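Local coordinates for protein putative glucoamylase (Bacteroides uniformis, PDB 4GL3) that is a putative glucoamylase and, judged by its family, probably hydrolyses glycosidic bonds of glucan or related saccharide substrates, at residues Phe59-Ala63 against Phe129-Leu134; Ile65-Glu69 against Ala136-Phe141; Ser214-Lys218 against Asp266-Tyr271; Met275-Leu280 against Ser332-Ala336; Asn282-Cys286 against Glu298-Leu303. One frame throughout, in Å; residues are numbered along the deposited sequence.

In the fold
Contacts 1 and 2 join the same two helices, 54-69 and 124-140, with centres about 10 Å apart. Contact 1 is the core part, wholly apolar across the interface and near the centre of the chain; contact 2, farther out, ends in a tyrosine-carboxylate hydrogen bond. Contacts 4 and 5 likewise share helix 271-288 and touch through T279 and W301: contact 4 is a buried ring-on-aliphatic contact, whereas contact 5, also buried but farther out, adds amide, thiol and water-mediated bonds. Contact 3, about 20 Å from the chain's centre, involves the loop leading into that helix. Partly buried, it is largely polar, built on a carboxylate, tyrosine hydroxyls and a histidine.

Contact 1 (Phe59-Ala63 against Phe129-Leu134); sequences FGVMA and FMFEGL
With CG set beside the backbone N and anti to the carbonyl carbon in both residues (chi1 near -60°), the rings of F59 and F129 leave their helices pointing the same way and lie side by side. Their planes are oblique, 41° apart, and the nearest approach is F59 CE1 to F129 CB at 4.0 Å. One turn along, the same first torsion in M62, a selenomethionine, sends its chain across G133. M62 CG rests 3.6 Å from G133 CA, and the bend at chi3 (-94°) lays CE alongside the backbone, 3.8 Å from G133 N. V61 fills the other flank of the glycine: its CG1 sits 3.5 Å from G133 O, while CG2 touches M130 SE and L134 CD2. G133 has no side chain to hold the helices apart, and M62 CA comes within 5.3 Å of G133 CA. The extended side chain of E132 brushes M62 CE with its CG; its carboxylate is engaged elsewhere, OE2 accepting from G258 N. Y254 meets both F59 and F129, edge-to-face in the second case, and a bound Tris molecule lies about 4 Å from the F129 side chain. The helix segments run nearly parallel, their axes 7.9 Å apart: close helix-to-helix packing at a glycine, in the helical core expected of a six-hairpin clan member.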
# COMPACT_ATOMS: atom_id res chain seq x y z
N PHE A 59 -2.51 -1.37 5.93
CA PHE A 59 -3.55 -1.65 4.91
C PHE A 59 -4.76 -2.30 5.57
O PHE A 59 -5.91 -2.03 5.21
CB PHE A 59 -3.01 -2.55 3.80
CG PHE A 59 -1.82 -1.99 3.05
CD1 PHE A 59 -1.50 -0.63 3.08
CD2 PHE A 59 -1.02 -2.84 2.29
CE1 PHE A 59 -0.41 -0.15 2.38
CE2 PHE A 59 0.05 -2.35 1.57
CZ PHE A 59 0.36 -1.00 1.62
N GLY A 60 -4.49 -3.16 6.54
CA GLY A 60 -5.50 -3.85 7.32
C GLY A 60 -6.42 -2.87 8.05
O GLY A 60 -7.63 -3.06 8.07
N VAL A 61 -5.84 -1.83 8.64
CA VAL A 61 -6.60 -0.76 9.27
C VAL A 61 -7.60 -0.15 8.28
O VAL A 61 -8.77 0.04 8.58
CB VAL A 61 -5.64 0.29 9.86
CG1 VAL A 61 -6.33 1.64 10.14
CG2 VAL A 61 -4.99 -0.29 11.13
N MSE A 62 -7.15 0.13 7.07
CA MSE A 62 -8.04 0.64 6.04
C MSE A 62 -9.09 -0.40 5.63
O MSE A 62 -10.25 -0.05 5.40
CB MSE A 62 -7.26 1.15 4.84
CG MSE A 62 -6.40 2.37 5.20
SE MSE A 62 -5.30 3.16 3.81
CE MSE A 62 -3.57 2.28 4.09
N ALA A 63 -8.69 -1.67 5.56
CA ALA A 63 -9.61 -2.77 5.28
C ALA A 63 -10.71 -2.87 6.33
O ALA A 63 -11.88 -3.15 6.00
CB ALA A 63 -8.86 -4.10 5.14
N PHE A 129 3.07 3.81 5.87
CA PHE A 129 1.89 3.11 5.42
C PHE A 129 0.94 2.84 6.59
O PHE A 129 -0.32 2.96 6.46
CB PHE A 129 2.25 1.82 4.69
CG PHE A 129 3.08 2.03 3.44
CD1 PHE A 129 2.91 3.16 2.62
CD2 PHE A 129 3.99 1.07 3.07
CE1 PHE A 129 3.66 3.31 1.44
CE2 PHE A 129 4.77 1.22 1.91
CZ PHE A 129 4.62 2.35 1.13
N MSE A 130 1.51 2.57 7.77
CA MSE A 130 0.67 2.46 8.98
C MSE A 130 -0.02 3.81 9.26
O MSE A 130 -1.22 3.83 9.54
CB MSE A 130 1.44 1.92 10.20
CG MSE A 130 0.63 2.02 11.50
SE MSE A 130 -0.92 0.87 11.48
CE MSE A 130 -0.01 -0.78 11.61
N PHE A 131 0.72 4.92 9.22
CA PHE A 131 0.12 6.24 9.49
C PHE A 131 -0.90 6.63 8.42
O PHE A 131 -1.86 7.30 8.69
CB PHE A 131 1.19 7.33 9.70
CG PHE A 131 1.79 7.31 11.10
CD1 PHE A 131 1.01 7.60 12.17
CD2 PHE A 131 3.08 6.90 11.32
CE1 PHE A 131 1.49 7.52 13.48
CE2 PHE A 131 3.60 6.85 12.60
CZ PHE A 131 2.79 7.15 13.69
N GLU A 132 -0.67 6.21 7.18
CA GLU A 132 -1.68 6.43 6.12
C GLU A 132 -3.04 5.85 6.55
O GLU A 132 -4.06 6.54 6.60
CB GLU A 132 -1.15 5.85 4.79
CG GLU A 132 -2.04 6.09 3.57
CD GLU A 132 -1.47 5.46 2.30
OE1 GLU A 132 -0.44 4.74 2.35
OE2 GLU A 132 -2.05 5.68 1.23
N GLY A 133 -3.03 4.61 6.98
CA GLY A 133 -4.21 4.04 7.58
C GLY A 133 -4.72 4.67 8.88
O GLY A 133 -5.91 4.89 9.02
N LEU A 134 -3.83 4.96 9.83
CA LEU A 134 -4.26 5.50 11.12
C LEU A 134 -4.86 6.89 10.94
O LEU A 134 -5.82 7.24 11.63
CB LEU A 134 -3.16 5.49 12.18
CG LEU A 134 -2.60 4.13 12.68
CD1 LEU A 134 -1.47 4.39 13.71
CD2 LEU A 134 -3.69 3.22 13.26

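Contact 2 (Ile65-Glu69 against Ala136-Phe141); sequences IVGIE and AAHQYF
Y140 and F141 turn their rings toward I65 and I68, and Y140 also reaches E69. Y140 is met over one face by I65, whose CG2 stands 3.7 Å from the ring centroid and only 10° off its normal, a well-centred CH-pi contact. The isoleucine and the tyrosine run antiparallel, with the methyl over the middle of the ring. Y140 CG lies anti to its backbone N, which carries the ring across to helix 54-69 and its hydroxyl to E69. There Y140 OH donates to E69 OE2 at 2.6 Å, which accepts through its anti lone pair. OE2 sits at the ring edge, in the plane, yet the carboxylate is turned 81° from that plane. A bend at chi2 (-64°) folds the glutamate back for this bond.

This is the outer end of the pairing between helices 54-69 and 124-140, in what is probably the helical-hairpin fold of the six-hairpin clan; the segment axes are now 12.1 Å apart, and large side chains span the gap. I65 still reaches the backbone of the partner helix, CD1 lying 3.8 Å from A137 CA.

I68 runs obliquely to both aromatic rings. Its CD1 touches Y140 CE2 and F141 CZ, each at 3.8 Å, while its CG2 lies beside the tyrosine hydroxyl. F141 in turn receives Y140 CD2 over the centre of one face, 3.6 Å above its plane. L399 of helix 395-401 touches both I65 and Y140, and A79 and M82 of helix 75-90 pack against F141.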
# COMPACT_ATOMS: atom_id res chain seq x y z
N ILE A 65 -12.07 -0.35 7.99
CA ILE A 65 -13.01 0.73 7.69
C ILE A 65 -13.92 0.34 6.49
O ILE A 65 -15.15 0.51 6.57
CB ILE A 65 -12.30 2.07 7.41
CG1 ILE A 65 -11.41 2.48 8.62
CG2 ILE A 65 -13.34 3.16 7.11
CD1 ILE A 65 -10.35 3.52 8.26
N VAL A 66 -13.32 -0.23 5.45
CA VAL A 66 -14.07 -0.74 4.28
C VAL A 66 -15.10 -1.78 4.73
O VAL A 66 -16.28 -1.71 4.39
CB VAL A 66 -13.12 -1.33 3.20
CG1 VAL A 66 -13.89 -2.01 2.06
CG2 VAL A 66 -12.19 -0.23 2.64
N GLY A 67 -14.66 -2.70 5.57
CA GLY A 67 -15.53 -3.77 6.10
C GLY A 67 -16.72 -3.29 6.91
O GLY A 67 -17.80 -3.88 6.82
N ILE A 68 -16.53 -2.24 7.71
CA ILE A 68 -17.65 -1.66 8.44
C ILE A 68 -18.67 -1.08 7.45
O ILE A 68 -19.85 -1.36 7.56
CB ILE A 68 -17.23 -0.52 9.40
CG1 ILE A 68 -16.35 -1.05 10.54
CG2 ILE A 68 -18.48 0.13 9.98
CD1 ILE A 68 -15.60 0.04 11.31
N GLU A 69 -18.19 -0.28 6.52
CA GLU A 69 -19.04 0.37 5.52
C GLU A 69 -19.73 -0.62 4.60
O GLU A 69 -20.82 -0.35 4.15
CB GLU A 69 -18.23 1.40 4.72
CG GLU A 69 -17.88 2.62 5.56
CD GLU A 69 -19.11 3.39 6.01
OE1 GLU A 69 -19.96 3.70 5.15
OE2 GLU A 69 -19.24 3.68 7.22
N ALA A 136 -6.58 8.03 8.29
CA ALA A 136 -7.91 7.71 7.78
C ALA A 136 -8.80 7.26 8.94
O ALA A 136 -9.91 7.76 9.09
CB ALA A 136 -7.85 6.63 6.69
N ALA A 137 -8.31 6.36 9.79
CA ALA A 137 -9.13 5.89 10.93
C ALA A 137 -9.47 7.03 11.90
O ALA A 137 -10.60 7.12 12.37
CB ALA A 137 -8.43 4.73 11.66
N HIS A 138 -8.51 7.92 12.17
CA HIS A 138 -8.77 9.12 12.98
C HIS A 138 -9.95 9.95 12.44
O HIS A 138 -10.74 10.47 13.18
CB HIS A 138 -7.50 10.02 13.07
CG HIS A 138 -7.64 11.18 13.99
ND1 HIS A 138 -8.19 12.38 13.59
CD2 HIS A 138 -7.30 11.34 15.30
CE1 HIS A 138 -8.22 13.22 14.62
NE2 HIS A 138 -7.69 12.61 15.67
N GLN A 139 -10.05 10.06 11.13
CA GLN A 139 -11.10 10.83 10.49
C GLN A 139 -12.40 10.06 10.34
O GLN A 139 -13.43 10.67 10.05
CB GLN A 139 -10.63 11.32 9.10
CG GLN A 139 -9.40 12.22 9.21
CD GLN A 139 -9.65 13.48 10.02
OE1 GLN A 139 -9.26 13.58 11.19
NE2 GLN A 139 -10.37 14.43 9.42
N TYR A 140 -12.38 8.74 10.55
CA TYR A 140 -13.61 7.92 10.43
C TYR A 140 -14.32 7.70 11.77
O TYR A 140 -15.54 7.81 11.86
CB TYR A 140 -13.26 6.55 9.86
CG TYR A 140 -14.47 5.63 9.68
CD1 TYR A 140 -15.39 5.84 8.64
CD2 TYR A 140 -14.70 4.57 10.55
CE1 TYR A 140 -16.48 5.00 8.47
CE2 TYR A 140 -15.79 3.74 10.39
CZ TYR A 140 -16.67 3.96 9.34
OH TYR A 140 -17.73 3.16 9.21
N PHE A 141 -13.55 7.33 12.80
CA PHE A 141 -14.11 7.04 14.15
C PHE A 141 -14.38 8.28 14.99
O PHE A 141 -13.70 8.52 15.99
CB PHE A 141 -13.20 6.06 14.90
CG PHE A 141 -13.13 4.71 14.27
CD1 PHE A 141 -14.17 3.82 14.42
CD2 PHE A 141 -12.08 4.36 13.48
CE1 PHE A 141 -14.14 2.59 13.80
CE2 PHE A 141 -12.01 3.13 12.88
CZ PHE A 141 -13.05 2.23 13.07

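Contact 3 (Ser214-Lys218 against Asp266-Tyr271); sequences SVYHK and DRYADY
From CB to the far side of its ring, H217 lies against R267 and Y268 of the loop 266-271. Its CB lies 3.5 Å from Y268 OH, and CG is equally near that oxygen. ND1 makes the main polar link, a 2.7 Å hydrogen bond with Y268 OH in which either atom could be the donor; the hydroxyl sits at the imidazole edge. CE1 is covered by the guanidinium of R267, 3.4 Å from CZ, and NE2 lies beneath R267 NH2. The two flat groups are stacked, planes 15° apart and centres 3.6 Å apart. A turn at chi3 (81°) bends the arginine over the imidazole, while its own CG covers the centre of one face of Y268. The opposite face of H217 receives Y216 CD2, so the histidine is held between tyrosine and arginine. A water joins H217 O to Y268 OH.

Beside this, Y216 OH donates to D266 OD2 at 2.6 Å, and Y271 OH donates a second hydrogen bond to the same oxygen. OD1 accepts from Y268 N, closing an Asx turn, and from A269 N as well, which completes an Asx motif, so both carboxylate oxygens are doubly gripped. Y216 OH also bonds to H197 of helix 197-205.

Helix 213-220 is thereby joined to the loop that leads into helix 271-288, where D270 is the N-cap; L239 of strand 235-239 lies against A269 and Y271.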
# COMPACT_ATOMS: atom_id res chain seq x y z
N SER A 214 12.79 21.72 1.05
CA SER A 214 13.94 21.34 0.24
C SER A 214 14.27 19.82 0.35
O SER A 214 14.89 19.24 -0.57
CB SER A 214 15.15 22.20 0.65
OG SER A 214 15.49 21.84 2.00
N VAL A 215 13.82 19.16 1.42
CA VAL A 215 13.97 17.72 1.58
C VAL A 215 13.18 17.01 0.47
O VAL A 215 13.66 16.02 -0.11
CB VAL A 215 13.55 17.27 3.02
CG1 VAL A 215 13.40 15.75 3.18
CG2 VAL A 215 14.51 17.84 4.09
N TYR A 216 11.99 17.51 0.18
CA TYR A 216 11.18 16.95 -0.90
C TYR A 216 11.80 17.29 -2.28
O TYR A 216 12.05 16.41 -3.10
CB TYR A 216 9.75 17.51 -0.85
CG TYR A 216 8.79 16.98 -1.88
CD1 TYR A 216 8.45 15.66 -1.89
CD2 TYR A 216 8.20 17.82 -2.80
CE1 TYR A 216 7.54 15.17 -2.79
CE2 TYR A 216 7.31 17.34 -3.72
CZ TYR A 216 6.98 16.02 -3.71
OH TYR A 216 6.07 15.52 -4.64
N HIS A 217 12.03 18.57 -2.53
CA HIS A 217 12.45 19.01 -3.86
C HIS A 217 13.86 18.53 -4.27
O HIS A 217 14.06 18.19 -5.43
CB HIS A 217 12.30 20.53 -4.01
CG HIS A 217 10.88 20.98 -3.89
ND1 HIS A 217 9.93 20.65 -4.84
CD2 HIS A 217 10.24 21.67 -2.92
CE1 HIS A 217 8.76 21.16 -4.47
NE2 HIS A 217 8.92 21.79 -3.31
N LYS A 218 14.80 18.47 -3.33
CA LYS A 218 16.16 17.96 -3.63
C LYS A 218 16.38 16.48 -3.38
O LYS A 218 17.18 15.87 -4.03
CB LYS A 218 17.19 18.73 -2.81
CG LYS A 218 17.26 20.18 -3.19
CD LYS A 218 18.33 20.84 -2.33
CE LYS A 218 18.74 22.20 -2.84
NZ LYS A 218 17.83 23.24 -2.26
N ASP A 266 1.67 18.50 -8.56
CA ASP A 266 2.73 19.34 -7.95
C ASP A 266 3.52 19.88 -9.12
O ASP A 266 3.05 19.78 -10.27
CB ASP A 266 3.57 18.58 -6.92
CG ASP A 266 4.40 17.45 -7.51
OD1 ASP A 266 4.40 17.29 -8.76
OD2 ASP A 266 5.00 16.70 -6.72
N ARG A 267 4.68 20.48 -8.88
CA ARG A 267 5.42 21.09 -9.98
C ARG A 267 6.03 20.04 -10.91
O ARG A 267 6.50 20.40 -11.91
CB ARG A 267 6.51 22.07 -9.48
CG ARG A 267 7.71 21.42 -8.81
CD ARG A 267 8.84 22.42 -8.53
NE ARG A 267 8.58 23.20 -7.31
CZ ARG A 267 9.51 23.77 -6.53
NH1 ARG A 267 10.82 23.67 -6.79
NH2 ARG A 267 9.14 24.44 -5.44
N TYR A 268 6.04 18.77 -10.55
CA TYR A 268 6.66 17.73 -11.34
C TYR A 268 5.65 16.92 -12.14
O TYR A 268 5.97 16.52 -13.22
CB TYR A 268 7.44 16.75 -10.43
CG TYR A 268 8.42 17.50 -9.53
CD1 TYR A 268 9.50 18.17 -10.07
CD2 TYR A 268 8.22 17.57 -8.17
CE1 TYR A 268 10.36 18.91 -9.26
CE2 TYR A 268 9.08 18.29 -7.37
CZ TYR A 268 10.13 18.98 -7.92
OH TYR A 268 10.97 19.69 -7.11
N ALA A 269 4.46 16.65 -11.62
CA ALA A 269 3.54 15.80 -12.37
C ALA A 269 2.06 16.03 -12.05
O ALA A 269 1.69 16.59 -10.98
CB ALA A 269 3.86 14.33 -12.16
N ASP A 270 1.25 15.57 -12.99
CA ASP A 270 -0.19 15.33 -12.78
C ASP A 270 -0.30 13.87 -12.38
O ASP A 270 -0.07 12.97 -13.19
CB ASP A 270 -0.94 15.64 -14.07
CG ASP A 270 -2.40 15.25 -14.03
OD1 ASP A 270 -2.84 14.44 -13.20
OD2 ASP A 270 -3.13 15.75 -14.88
N TYR A 271 -0.63 13.64 -11.12
CA TYR A 271 -0.55 12.29 -10.57
C TYR A 271 -1.64 11.38 -11.09
O TYR A 271 -1.44 10.17 -11.16
CB TYR A 271 -0.45 12.29 -9.05
CG TYR A 271 0.93 12.78 -8.66
CD1 TYR A 271 2.02 11.94 -8.71
CD2 TYR A 271 1.15 14.13 -8.36
CE1 TYR A 271 3.31 12.40 -8.43
CE2 TYR A 271 2.43 14.59 -8.07
CZ TYR A 271 3.51 13.72 -8.12
OH TYR A 271 4.79 14.19 -7.86
O HOH W 1 13.69 18.61 -8.31

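Contact 4 (Met275-Leu280 against Ser332-Ala336); sequences MKAHTL and SIPYA
A buried aromatic-on-aliphatic contact joins the middle of helix 271-288 to the turn between helices 326-331 and 337-349, with Y335 of the turn as its main group. M275, a selenomethionine, sets its CB over the centre of the ring, 3.4 Å from the centroid and 9° off the normal. This is a CH-pi contact, and CG continues outward past the ring to 3.7 Å from Y335 OH. M275 runs alongside the tyrosine in the same direction. Bends at chi2 and chi3 lead SE off the ring, leaving an oblique Met-aromatic approach of 5.2 Å to the centroid. P334 CG lies over the opposite face, nearer its rim.

T279 approaches roughly perpendicular to the tyrosine. With OG1 beside the backbone N (chi1 -58°), the hydroxyl donates back to M275 O at 2.8 Å. That carbonyl also accepts from T279 N, the two donors arriving from opposite faces of its plane. T279 CG2 packs on S332 CB at 3.7 Å, and A336 CB touches both T279 CG2 and L280 CD2. The lysine K276 lays its aliphatic chain along Y335 O and pairs its ammonium with E272.

Beyond the two segments, Y335 OH bonds to T252 O and S332 OG to H253. Helix 378-393 covers the turn through M387, strand 235-239 backs helix 271-288 at A277 and L280, and A336 is the N-cap of helix 337-349.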
# COMPACT_ATOMS: atom_id res chain seq x y z
N MSE A 275 -0.77 7.68 -12.76
CA MSE A 275 -1.31 6.38 -12.31
C MSE A 275 -1.96 5.66 -13.51
O MSE A 275 -1.77 4.45 -13.70
CB MSE A 275 -2.32 6.51 -11.18
CG MSE A 275 -1.84 7.18 -9.93
SE MSE A 275 -0.09 6.63 -9.39
CE MSE A 275 0.62 8.37 -8.85
N LYS A 276 -2.68 6.42 -14.34
CA LYS A 276 -3.27 5.88 -15.55
C LYS A 276 -2.22 5.42 -16.55
O LYS A 276 -2.34 4.33 -17.09
CB LYS A 276 -4.21 6.89 -16.22
CG LYS A 276 -5.42 7.18 -15.36
CD LYS A 276 -6.54 7.94 -16.08
CE LYS A 276 -7.80 7.94 -15.20
NZ LYS A 276 -8.56 9.21 -15.35
N ALA A 277 -1.21 6.25 -16.79
CA ALA A 277 -0.14 5.92 -17.74
C ALA A 277 0.57 4.64 -17.31
O ALA A 277 0.75 3.73 -18.10
CB ALA A 277 0.88 7.07 -17.89
N HIS A 278 0.98 4.58 -16.06
CA HIS A 278 1.69 3.41 -15.57
C HIS A 278 0.85 2.13 -15.70
O HIS A 278 1.33 1.09 -16.17
CB HIS A 278 2.11 3.62 -14.14
CG HIS A 278 3.08 2.60 -13.62
ND1 HIS A 278 3.62 2.69 -12.36
CD2 HIS A 278 3.59 1.47 -14.17
CE1 HIS A 278 4.42 1.66 -12.15
NE2 HIS A 278 4.42 0.91 -13.23
N THR A 279 -0.41 2.22 -15.29
CA THR A 279 -1.33 1.08 -15.43
C THR A 279 -1.47 0.61 -16.87
O THR A 279 -1.43 -0.59 -17.17
CB THR A 279 -2.69 1.42 -14.81
OG1 THR A 279 -2.50 1.76 -13.43
CG2 THR A 279 -3.73 0.29 -14.99
N LEU A 280 -1.63 1.55 -17.80
CA LEU A 280 -1.93 1.17 -19.20
C LEU A 280 -0.68 0.67 -19.91
O LEU A 280 -0.73 -0.22 -20.72
CB LEU A 280 -2.57 2.34 -19.97
CG LEU A 280 -4.00 2.67 -19.52
CD1 LEU A 280 -4.66 3.68 -20.44
CD2 LEU A 280 -4.84 1.40 -19.48
N SER A 332 -5.43 -1.55 -9.43
CA SER A 332 -5.39 -0.47 -10.37
C SER A 332 -6.78 -0.12 -10.92
O SER A 332 -6.89 0.71 -11.84
CB SER A 332 -4.41 -0.81 -11.51
OG SER A 332 -3.05 -0.60 -11.09
N ILE A 333 -7.82 -0.75 -10.36
CA ILE A 333 -9.23 -0.55 -10.76
C ILE A 333 -9.67 0.93 -10.87
O ILE A 333 -10.31 1.27 -11.84
CB ILE A 333 -10.23 -1.41 -9.92
CG1 ILE A 333 -11.67 -1.35 -10.50
CG2 ILE A 333 -10.17 -1.08 -8.43
CD1 ILE A 333 -12.56 -2.54 -10.11
N PRO A 334 -9.27 1.83 -9.94
CA PRO A 334 -9.76 3.18 -10.20
C PRO A 334 -9.09 3.84 -11.38
O PRO A 334 -9.57 4.82 -11.86
CB PRO A 334 -9.44 3.95 -8.94
CG PRO A 334 -8.41 3.14 -8.21
CD PRO A 334 -8.50 1.74 -8.69
N TYR A 335 -7.98 3.30 -11.83
CA TYR A 335 -7.24 3.93 -12.91
C TYR A 335 -7.64 3.42 -14.29
O TYR A 335 -7.54 4.17 -15.24
CB TYR A 335 -5.75 3.73 -12.71
CG TYR A 335 -5.25 4.06 -11.34
CD1 TYR A 335 -5.65 5.21 -10.68
CD2 TYR A 335 -4.31 3.23 -10.70
CE1 TYR A 335 -5.16 5.53 -9.43
CE2 TYR A 335 -3.81 3.56 -9.43
CZ TYR A 335 -4.24 4.71 -8.81
OH TYR A 335 -3.73 5.08 -7.60
N ALA A 336 -8.08 2.17 -14.40
CA ALA A 336 -8.52 1.61 -15.68
C ALA A 336 -9.61 0.59 -15.38
O ALA A 336 -9.38 -0.63 -15.50
CB ALA A 336 -7.35 0.98 -16.42

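Contact 5 (Asn282-Cys286 against Glu298-Leu303); sequences NRAYC and EKCWGL
Three direct hydrogen bonds connect helix 271-288 to the loop 298-303. N282 makes two of them with the backbone of L303: L303 N donates to N282 OD1 at 2.9 Å, nearly straight at 172°, and N282 ND2 donates to L303 O at 3.1 Å. Each carbonyl oxygen is met in its own plane on a lone pair. N282 CG, anti to the backbone N (chi1 -166°), carries the amide to the loop so that it pairs with one residue through both its ends. The third is an N-H...S hydrogen bond, G302 N to C286 SG, long at 3.6 Å but almost linear.

Apolar packing centres on W301. R283 lays its extended chain over one face of the indole: CB is 3.6 Å from W301 CE3, and CG makes a CH-pi contact with the five-membered ring. The guanidinium travels past the indole, planes 86° apart, and its CZ is too far from the ring for more than a weak cation-pi attraction; Y339 provides a cation-pi partner. C286 CB meets W301 CB at 3.6 Å, while L303 places CG against C286 SG and CD1 3.6 Å from Y285 CE2.

Water bridges R283 to E298. R283 NE reaches the backbone E298 O through one molecule, and R283 NH2 reaches E298 OE1 through another; R283 NH2 and E298 OE1 stay 4.5 Å apart, beyond a salt bridge. The chemistry is thus graded, with the buried loop backbone held directly by amide and thiol, and the arginine and glutamate at the edge probably attracting each other through solvent.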
# COMPACT_ATOMS: atom_id res chain seq x y z
N ASN A 282 1.81 -0.99 -18.29
CA ASN A 282 1.99 -2.34 -17.72
C ASN A 282 1.09 -3.34 -18.46
O ASN A 282 1.53 -4.41 -18.93
CB ASN A 282 1.70 -2.24 -16.20
CG ASN A 282 2.17 -3.44 -15.42
OD1 ASN A 282 1.49 -4.48 -15.42
ND2 ASN A 282 3.31 -3.30 -14.70
N ARG A 283 -0.17 -2.95 -18.65
CA ARG A 283 -1.08 -3.73 -19.45
C ARG A 283 -0.63 -3.90 -20.90
O ARG A 283 -0.70 -5.00 -21.44
CB ARG A 283 -2.49 -3.13 -19.42
CG ARG A 283 -3.48 -3.85 -20.30
CD ARG A 283 -4.86 -3.20 -20.24
NE ARG A 283 -5.84 -3.81 -21.13
CZ ARG A 283 -6.03 -3.43 -22.40
NH1 ARG A 283 -5.30 -2.47 -22.93
NH2 ARG A 283 -6.95 -4.01 -23.14
N ALA A 284 -0.20 -2.81 -21.54
CA ALA A 284 0.25 -2.89 -22.94
C ALA A 284 1.45 -3.83 -23.07
O ALA A 284 1.55 -4.59 -24.04
CB ALA A 284 0.57 -1.50 -23.55
N TYR A 285 2.36 -3.78 -22.09
CA TYR A 285 3.49 -4.70 -22.09
C TYR A 285 2.98 -6.15 -22.13
O TYR A 285 3.46 -6.99 -22.92
CB TYR A 285 4.46 -4.49 -20.92
CG TYR A 285 5.51 -5.58 -20.85
CD1 TYR A 285 6.67 -5.49 -21.58
CD2 TYR A 285 5.28 -6.73 -20.14
CE1 TYR A 285 7.63 -6.49 -21.55
CE2 TYR A 285 6.20 -7.75 -20.12
CZ TYR A 285 7.38 -7.63 -20.81
OH TYR A 285 8.28 -8.66 -20.80
N CYS A 286 1.98 -6.44 -21.30
CA CYS A 286 1.48 -7.80 -21.20
C CYS A 286 0.81 -8.24 -22.47
O CYS A 286 0.96 -9.42 -22.89
CB CYS A 286 0.56 -7.93 -19.98
SG CYS A 286 1.46 -7.76 -18.39
N GLU A 298 -5.18 -9.38 -22.78
CA GLU A 298 -6.18 -8.44 -22.29
C GLU A 298 -6.88 -8.93 -21.04
O GLU A 298 -7.28 -8.14 -20.21
CB GLU A 298 -7.23 -8.17 -23.38
CG GLU A 298 -6.62 -7.46 -24.57
CD GLU A 298 -7.60 -7.23 -25.69
OE1 GLU A 298 -8.82 -7.36 -25.43
OE2 GLU A 298 -7.14 -6.91 -26.81
N LYS A 299 -7.04 -10.25 -20.94
CA LYS A 299 -7.74 -10.86 -19.81
C LYS A 299 -6.78 -11.16 -18.70
O LYS A 299 -7.18 -11.39 -17.58
CB LYS A 299 -8.42 -12.15 -20.28
CG LYS A 299 -9.50 -11.87 -21.30
CD LYS A 299 -10.61 -12.91 -21.27
CE LYS A 299 -11.79 -12.46 -22.12
NZ LYS A 299 -12.17 -11.05 -21.79
N CYS A 300 -5.49 -11.15 -19.00
CA CYS A 300 -4.49 -11.67 -18.11
C CYS A 300 -3.24 -10.79 -18.17
O CYS A 300 -2.33 -11.03 -18.97
CB CYS A 300 -4.22 -13.11 -18.52
SG CYS A 300 -3.22 -13.99 -17.34
N TRP A 301 -3.26 -9.74 -17.35
CA TRP A 301 -2.19 -8.74 -17.28
C TRP A 301 -1.99 -8.31 -15.85
O TRP A 301 -2.86 -8.52 -15.00
CB TRP A 301 -2.53 -7.51 -18.12
CG TRP A 301 -3.75 -6.74 -17.71
CD1 TRP A 301 -5.04 -7.01 -18.06
CD2 TRP A 301 -3.81 -5.54 -16.89
NE1 TRP A 301 -5.90 -6.07 -17.51
CE2 TRP A 301 -5.17 -5.17 -16.79
CE3 TRP A 301 -2.85 -4.78 -16.23
CZ2 TRP A 301 -5.58 -4.05 -16.07
CZ3 TRP A 301 -3.26 -3.69 -15.51
CH2 TRP A 301 -4.61 -3.33 -15.44
N GLY A 302 -0.83 -7.70 -15.61
CA GLY A 302 -0.50 -7.08 -14.34
C GLY A 302 0.76 -7.67 -13.77
O GLY A 302 0.75 -8.79 -13.24
N LEU A 303 1.86 -6.91 -13.86
CA LEU A 303 3.16 -7.30 -13.30
C LEU A 303 3.57 -6.40 -12.11
O LEU A 303 3.62 -5.17 -12.22
CB LEU A 303 4.24 -7.23 -14.39
CG LEU A 303 4.04 -8.08 -15.65
CD1 LEU A 303 5.11 -7.76 -16.68
CD2 LEU A 303 4.01 -9.57 -15.30
O HOH W 2 -7.89 -5.58 -20.37
O HOH W 3 -9.56 -5.45 -23.25
O HOH W 4 -6.87 -3.51 -26.09